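Local coordinates for reticulocyte binding protein (Streptococcus agalactiae COH1, PDB 3FAX) that probably acts as a cell-surface pullulanase, a glycoside hydrolase of the alpha-amylase clan with a carbohydrate-binding module, that breaks down branched alpha-glucans, at residues L319-V324 and S355-E360; Q621-T626 and H672-A677. All coordinates share one frame; numbering follows the deposited sequence.

Each contact involves a loop that follows a strand of the eight-stranded parallel barrel of the alpha-amylase fold. Contact 1 joins two parts of the long loop after the second strand, 312-315, and contact 2 packs the loop after the last strand, 614-618, against the start of helix 675-679. In the closed barrel, strand 269-273 lies between these two strands. The centres of contact 1 and contact 2 are about 24 Å apart, and their nearest atoms about 12 Å. The side chain of Val324 in contact 1 is about 6 Å from a bound calcium ion, and that of Glu622 in contact 2 about 12 Å from one. In this family, loops after the barrel strands surround the active site.

Contact 1. Residues L319-V324 and S355-E360; sequences LSYFYV and SGMYSE
Tyr321 reaches across to Ser355, Met357 and Tyr358. From CB, a chi1 of 46° tucks the ring in over its own backbone, and one face looks onto a bound water, 3.7 Å above the plane and over the middle of the ring. On that face too, but toward the rim, is OG of Ser355, 3.9 Å from CE2 of Tyr321. The water accepts from the backbone N of Tyr321 and from OG of Ser355, but the distance from Ser355 OG to the water, 2.5 Å, is short, which makes this bridge less certain. Next along the ring, CZ of Tyr321 lies 3.5 Å from OH of Tyr358. At the tip, OH of Tyr321 donates to OH of Tyr358 at 2.7 Å, an acceptor sitting at the edge of the Tyr321 ring, near its plane. The two tyrosine side chains cross at about a right angle. CG of Met357 lies 3.6 Å from the same Tyr321 OH. Both segments belong to the long, irregular loop between strand 312-315 and helix 365-381 of the (beta/alpha)8 barrel, and the contact closes its two parts on each other. Ser355 OG also accepts from N of Met357 (3.2 Å), an ST turn. The backbones come closest at Ser320 and Ser355, CA to CA 3.7 Å, yet they bond elsewhere: Ser355 with Val318, Ser320 with Gln349 and Ala353.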
loop_
_atom_site.group_PDB
_atom_site.type_symbol
_atom_site.label_atom_id
_atom_site.label_comp_id
_atom_site.label_asym_id
_atom_site.label_seq_id
_atom_site.Cartn_x
_atom_site.Cartn_y
_atom_site.Cartn_z
ATOM N N LEU A 319 -8.768 3.612 5.035
ATOM C CA LEU A 319 -10.073 3.373 4.386
ATOM C C LEU A 319 -10.745 2.164 5.007
ATOM O O LEU A 319 -10.073 1.281 5.542
ATOM C CB LEU A 319 -9.945 3.167 2.873
ATOM C CG LEU A 319 -9.567 4.408 2.054
ATOM C CD1 LEU A 319 -9.705 4.078 0.584
ATOM C CD2 LEU A 319 -10.406 5.624 2.398
ATOM N N SER A 320 -12.070 2.137 4.950
ATOM C CA SER A 320 -12.840 1.069 5.574
ATOM C C SER A 320 -12.385 -0.295 5.075
ATOM O O SER A 320 -12.230 -0.494 3.881
ATOM C CB SER A 320 -14.343 1.244 5.306
ATOM O OG SER A 320 -15.059 0.044 5.576
ATOM N N TYR A 321 -12.152 -1.208 6.020
ATOM C CA TYR A 321 -11.873 -2.615 5.739
ATOM C C TYR A 321 -12.907 -3.497 6.428
ATOM O O TYR A 321 -13.507 -3.098 7.424
ATOM C CB TYR A 321 -10.462 -3.005 6.176
ATOM C CG TYR A 321 -10.032 -2.534 7.555
ATOM C CD1 TYR A 321 -10.325 -3.279 8.697
ATOM C CD2 TYR A 321 -9.294 -1.364 7.708
ATOM C CE1 TYR A 321 -9.915 -2.860 9.956
ATOM C CE2 TYR A 321 -8.881 -0.930 8.962
ATOM C CZ TYR A 321 -9.192 -1.686 10.087
ATOM O OH TYR A 321 -8.780 -1.265 11.336
ATOM N N PHE A 322 -13.075 -4.712 5.907
ATOM C CA PHE A 322 -14.251 -5.529 6.183
ATOM C C PHE A 322 -14.239 -6.260 7.535
ATOM O O PHE A 322 -15.182 -6.123 8.314
ATOM C CB PHE A 322 -14.452 -6.538 5.040
ATOM C CG PHE A 322 -15.784 -7.230 5.063
ATOM C CD1 PHE A 322 -16.838 -6.757 4.286
ATOM C CD2 PHE A 322 -15.989 -8.346 5.866
ATOM C CE1 PHE A 322 -18.073 -7.385 4.301
ATOM C CE2 PHE A 322 -17.227 -8.984 5.893
ATOM C CZ PHE A 322 -18.269 -8.503 5.110
ATOM N N TYR A 323 -13.202 -7.052 7.804
ATOM C CA TYR A 323 -13.205 -7.937 8.982
ATOM C C TYR A 323 -12.867 -7.230 10.300
ATOM O O TYR A 323 -11.720 -7.228 10.737
ATOM C CB TYR A 323 -12.286 -9.144 8.758
ATOM C CG TYR A 323 -12.911 -10.185 7.864
ATOM C CD1 TYR A 323 -12.429 -10.416 6.578
ATOM C CD2 TYR A 323 -14.003 -10.920 8.297
ATOM C CE1 TYR A 323 -13.011 -11.365 5.757
ATOM C CE2 TYR A 323 -14.592 -11.868 7.488
ATOM C CZ TYR A 323 -14.092 -12.086 6.220
ATOM O OH TYR A 323 -14.683 -13.031 5.423
ATOM N N VAL A 324 -13.889 -6.656 10.934
ATOM C CA VAL A 324 -13.720 -5.909 12.176
ATOM C C VAL A 324 -15.015 -5.701 12.930
ATOM O O VAL A 324 -16.099 -5.749 12.355
ATOM C CB VAL A 324 -13.146 -4.493 11.927
ATOM C CG1 VAL A 324 -11.650 -4.513 12.044
ATOM C CG2 VAL A 324 -13.613 -3.934 10.576
ATOM N N SER A 355 -12.496 3.906 7.746
ATOM C CA SER A 355 -12.864 2.923 8.745
ATOM C C SER A 355 -13.316 3.636 10.010
ATOM O O SER A 355 -12.758 4.668 10.384
ATOM C CB SER A 355 -11.673 2.040 9.072
ATOM O OG SER A 355 -12.044 1.055 9.999
ATOM N N GLY A 356 -14.329 3.082 10.667
ATOM C CA GLY A 356 -14.769 3.598 11.956
ATOM C C GLY A 356 -13.826 3.249 13.093
ATOM O O GLY A 356 -13.849 3.892 14.140
ATOM N N MET A 357 -12.979 2.244 12.873
ATOM C CA MET A 357 -12.101 1.700 13.906
ATOM C C MET A 357 -11.191 2.740 14.542
ATOM O O MET A 357 -10.855 2.610 15.712
ATOM C CB MET A 357 -11.252 0.570 13.323
ATOM C CG MET A 357 -10.401 -0.187 14.329
ATOM S SD MET A 357 -11.362 -1.152 15.496
ATOM C CE MET A 357 -11.813 -2.564 14.478
ATOM N N TYR A 358 -10.804 3.769 13.790
ATOM C CA TYR A 358 -9.861 4.778 14.296
ATOM C C TYR A 358 -10.551 6.063 14.759
ATOM O O TYR A 358 -9.899 7.095 14.943
ATOM C CB TYR A 358 -8.774 5.061 13.244
ATOM C CG TYR A 358 -8.151 3.783 12.736
ATOM C CD1 TYR A 358 -7.693 2.812 13.629
ATOM C CD2 TYR A 358 -8.050 3.520 11.374
ATOM C CE1 TYR A 358 -7.150 1.618 13.180
ATOM C CE2 TYR A 358 -7.495 2.320 10.911
ATOM C CZ TYR A 358 -7.046 1.375 11.824
ATOM O OH TYR A 358 -6.489 0.190 11.390
ATOM N N SER A 359 -11.861 5.970 14.975
ATOM C CA SER A 359 -12.700 7.093 15.388
ATOM C C SER A 359 -13.054 6.945 16.861
ATOM O O SER A 359 -13.249 5.833 17.345
ATOM C CB SER A 359 -13.986 7.105 14.558
ATOM O OG SER A 359 -14.885 8.100 14.998
ATOM N N GLU A 360 -13.131 8.063 17.573
ATOM C CA GLU A 360 -13.640 8.054 18.945
ATOM C C GLU A 360 -15.162 7.872 18.982
ATOM O O GLU A 360 -15.693 7.258 19.908
ATOM C CB GLU A 360 -13.235 9.331 19.688
ATOM C CG GLU A 360 -11.769 9.362 20.065
ATOM C CD GLU A 360 -11.458 10.413 21.095
ATOM O OE1 GLU A 360 -11.670 11.603 20.805
ATOM O OE2 GLU A 360 -10.997 10.053 22.195
HETATM O O HOH W 1 -13.221 -0.825 8.953
#

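Contact 2. Residues Q621-T626 and H672-A677; sequences QEYGRT and HFDWAA
OE2 of Glu622 is held by two tyrosine hydroxyls, those of Tyr271 in strand 269-273 and Tyr304 in helix 302-308, and it also meets the edge of the Phe673 ring, 3.5 Å from CZ of Phe673. The other carboxylate oxygen of Glu622, OE1, is bonded to N of Gly620, so the group is fixed at both oxygens. The same Phe673 ring receives Tyr623 on its face in a T-shaped stack: the tyrosine edge points at the phenylalanine face, with centroids 5.1 Å apart and planes at 88°. CE2 of Tyr623 makes the closest approach, 3.5 Å to CE1 of Phe673. On the far side of the tyrosine, CE1 of Tyr623 rests 3.7 Å from CB of Ala677. The side chain gets there by a chi1 of 82°, with CG flanked by both the N and the C of its own backbone. Its phenolic OH then accepts from N of Asp674 at 3.1 Å, with a moderately bent N-H...O angle of 145°. Asp674 is the N-cap of helix 675-679: its OD1 takes the amide of Ala677 at 3.0 Å, approached from above the carboxylate plane. Asp674 therefore serves both, its backbone N bonded to the phenol and its carboxylate to the first turn. Arg625, fully extended, runs past the carbonyl of His672 to a salt bridge with Asp277 and a bond to Ser619 O. The contact thereby packs the loop after barrel strand 614-618 on the start of helix 675-679.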
loop_
_atom_site.group_PDB
_atom_site.type_symbol
_atom_site.label_atom_id
_atom_site.label_comp_id
_atom_site.label_asym_id
_atom_site.label_seq_id
_atom_site.Cartn_x
_atom_site.Cartn_y
_atom_site.Cartn_z
ATOM N N GLN A 621 11.508 0.198 13.683
ATOM C CA GLN A 621 12.836 -0.053 13.140
ATOM C C GLN A 621 13.866 0.877 13.774
ATOM O O GLN A 621 15.040 0.526 13.870
ATOM C CB GLN A 621 12.820 0.157 11.630
ATOM C CG GLN A 621 14.097 -0.208 10.889
ATOM C CD GLN A 621 13.972 0.066 9.402
ATOM O OE1 GLN A 621 12.939 -0.234 8.791
ATOM N NE2 GLN A 621 15.017 0.642 8.809
ATOM N N GLU A 622 13.423 2.058 14.205
ATOM C CA GLU A 622 14.304 3.013 14.864
ATOM C C GLU A 622 14.763 2.555 16.258
ATOM O O GLU A 622 15.852 2.918 16.685
ATOM C CB GLU A 622 13.664 4.411 14.928
ATOM C CG GLU A 622 12.500 4.596 15.929
ATOM C CD GLU A 622 11.119 4.399 15.316
ATOM O OE1 GLU A 622 10.984 3.611 14.354
ATOM O OE2 GLU A 622 10.160 5.030 15.811
ATOM N N TYR A 623 13.948 1.763 16.955
ATOM C CA TYR A 623 14.271 1.343 18.329
ATOM C C TYR A 623 14.579 -0.147 18.483
ATOM O O TYR A 623 15.130 -0.552 19.501
ATOM C CB TYR A 623 13.159 1.762 19.312
ATOM C CG TYR A 623 11.946 0.841 19.385
ATOM C CD1 TYR A 623 12.004 -0.376 20.066
ATOM C CD2 TYR A 623 10.733 1.207 18.817
ATOM C CE1 TYR A 623 10.901 -1.210 20.154
ATOM C CE2 TYR A 623 9.620 0.374 18.898
ATOM C CZ TYR A 623 9.713 -0.834 19.568
ATOM O OH TYR A 623 8.625 -1.673 19.653
ATOM N N GLY A 624 14.233 -0.959 17.492
ATOM C CA GLY A 624 14.482 -2.402 17.556
ATOM C C GLY A 624 13.235 -3.179 17.916
ATOM O O GLY A 624 13.282 -4.101 18.717
ATOM N N ARG A 625 12.123 -2.801 17.299
ATOM C CA ARG A 625 10.830 -3.425 17.519
ATOM C C ARG A 625 10.835 -4.915 17.201
ATOM O O ARG A 625 11.462 -5.352 16.236
ATOM C CB ARG A 625 9.804 -2.717 16.643
ATOM C CG ARG A 625 8.398 -3.265 16.688
ATOM C CD ARG A 625 7.524 -2.457 15.760
ATOM N NE ARG A 625 6.154 -2.951 15.736
ATOM C CZ ARG A 625 5.168 -2.419 15.015
ATOM N NH1 ARG A 625 5.390 -1.360 14.233
ATOM N NH2 ARG A 625 3.950 -2.954 15.086
ATOM N N THR A 626 10.103 -5.679 18.010
ATOM C CA THR A 626 10.034 -7.136 17.876
ATOM C C THR A 626 8.591 -7.635 17.902
ATOM O O THR A 626 7.721 -7.022 18.527
ATOM C CB THR A 626 10.840 -7.850 19.001
ATOM O OG1 THR A 626 10.784 -9.269 18.813
ATOM C CG2 THR A 626 10.292 -7.507 20.375
ATOM N N HIS A 672 1.899 -3.814 19.222
ATOM C CA HIS A 672 2.021 -2.468 19.808
ATOM C C HIS A 672 3.440 -1.909 19.659
ATOM O O HIS A 672 4.420 -2.637 19.765
ATOM C CB HIS A 672 1.550 -2.419 21.280
ATOM C CG HIS A 672 2.506 -3.031 22.263
ATOM N ND1 HIS A 672 3.241 -2.276 23.153
ATOM C CD2 HIS A 672 2.840 -4.321 22.501
ATOM C CE1 HIS A 672 3.994 -3.075 23.888
ATOM N NE2 HIS A 672 3.770 -4.321 23.510
ATOM N N PHE A 673 3.516 -0.616 19.365
ATOM C CA PHE A 673 4.763 0.125 19.362
ATOM C C PHE A 673 5.170 0.327 20.822
ATOM O O PHE A 673 4.355 0.737 21.651
ATOM C CB PHE A 673 4.547 1.469 18.661
ATOM C CG PHE A 673 5.780 2.334 18.570
ATOM C CD1 PHE A 673 6.678 2.186 17.519
ATOM C CD2 PHE A 673 6.018 3.330 19.512
ATOM C CE1 PHE A 673 7.806 3.000 17.427
ATOM C CE2 PHE A 673 7.141 4.142 19.425
ATOM C CZ PHE A 673 8.034 3.978 18.385
ATOM N N ASP A 674 6.430 0.030 21.131
ATOM C CA ASP A 674 6.927 0.018 22.512
ATOM C C ASP A 674 7.516 1.380 22.889
ATOM O O ASP A 674 8.664 1.689 22.561
ATOM C CB ASP A 674 7.970 -1.099 22.677
ATOM C CG ASP A 674 8.073 -1.607 24.104
ATOM O OD1 ASP A 674 8.348 -0.797 25.019
ATOM O OD2 ASP A 674 7.882 -2.830 24.306
ATOM N N TRP A 675 6.719 2.188 23.582
ATOM C CA TRP A 675 7.134 3.544 23.965
ATOM C C TRP A 675 8.222 3.593 25.045
ATOM O O TRP A 675 9.089 4.473 25.015
ATOM C CB TRP A 675 5.913 4.368 24.379
ATOM C CG TRP A 675 5.098 4.735 23.201
ATOM C CD1 TRP A 675 3.933 4.163 22.801
ATOM C CD2 TRP A 675 5.417 5.732 22.230
ATOM N NE1 TRP A 675 3.493 4.756 21.646
ATOM C CE2 TRP A 675 4.388 5.724 21.274
ATOM C CE3 TRP A 675 6.472 6.639 22.081
ATOM C CZ2 TRP A 675 4.381 6.591 20.176
ATOM C CZ3 TRP A 675 6.466 7.500 20.990
ATOM C CH2 TRP A 675 5.427 7.469 20.055
ATOM N N ALA A 676 8.185 2.653 25.983
ATOM C CA ALA A 676 9.254 2.529 26.972
ATOM C C ALA A 676 10.578 2.239 26.259
ATOM O O ALA A 676 11.583 2.911 26.493
ATOM C CB ALA A 676 8.925 1.433 27.981
ATOM N N ALA A 677 10.555 1.248 25.370
ATOM C CA ALA A 677 11.722 0.883 24.556
ATOM C C ALA A 677 12.232 2.034 23.665
ATOM O O ALA A 677 13.429 2.110 23.375
ATOM C CB ALA A 677 11.400 -0.357 23.692
#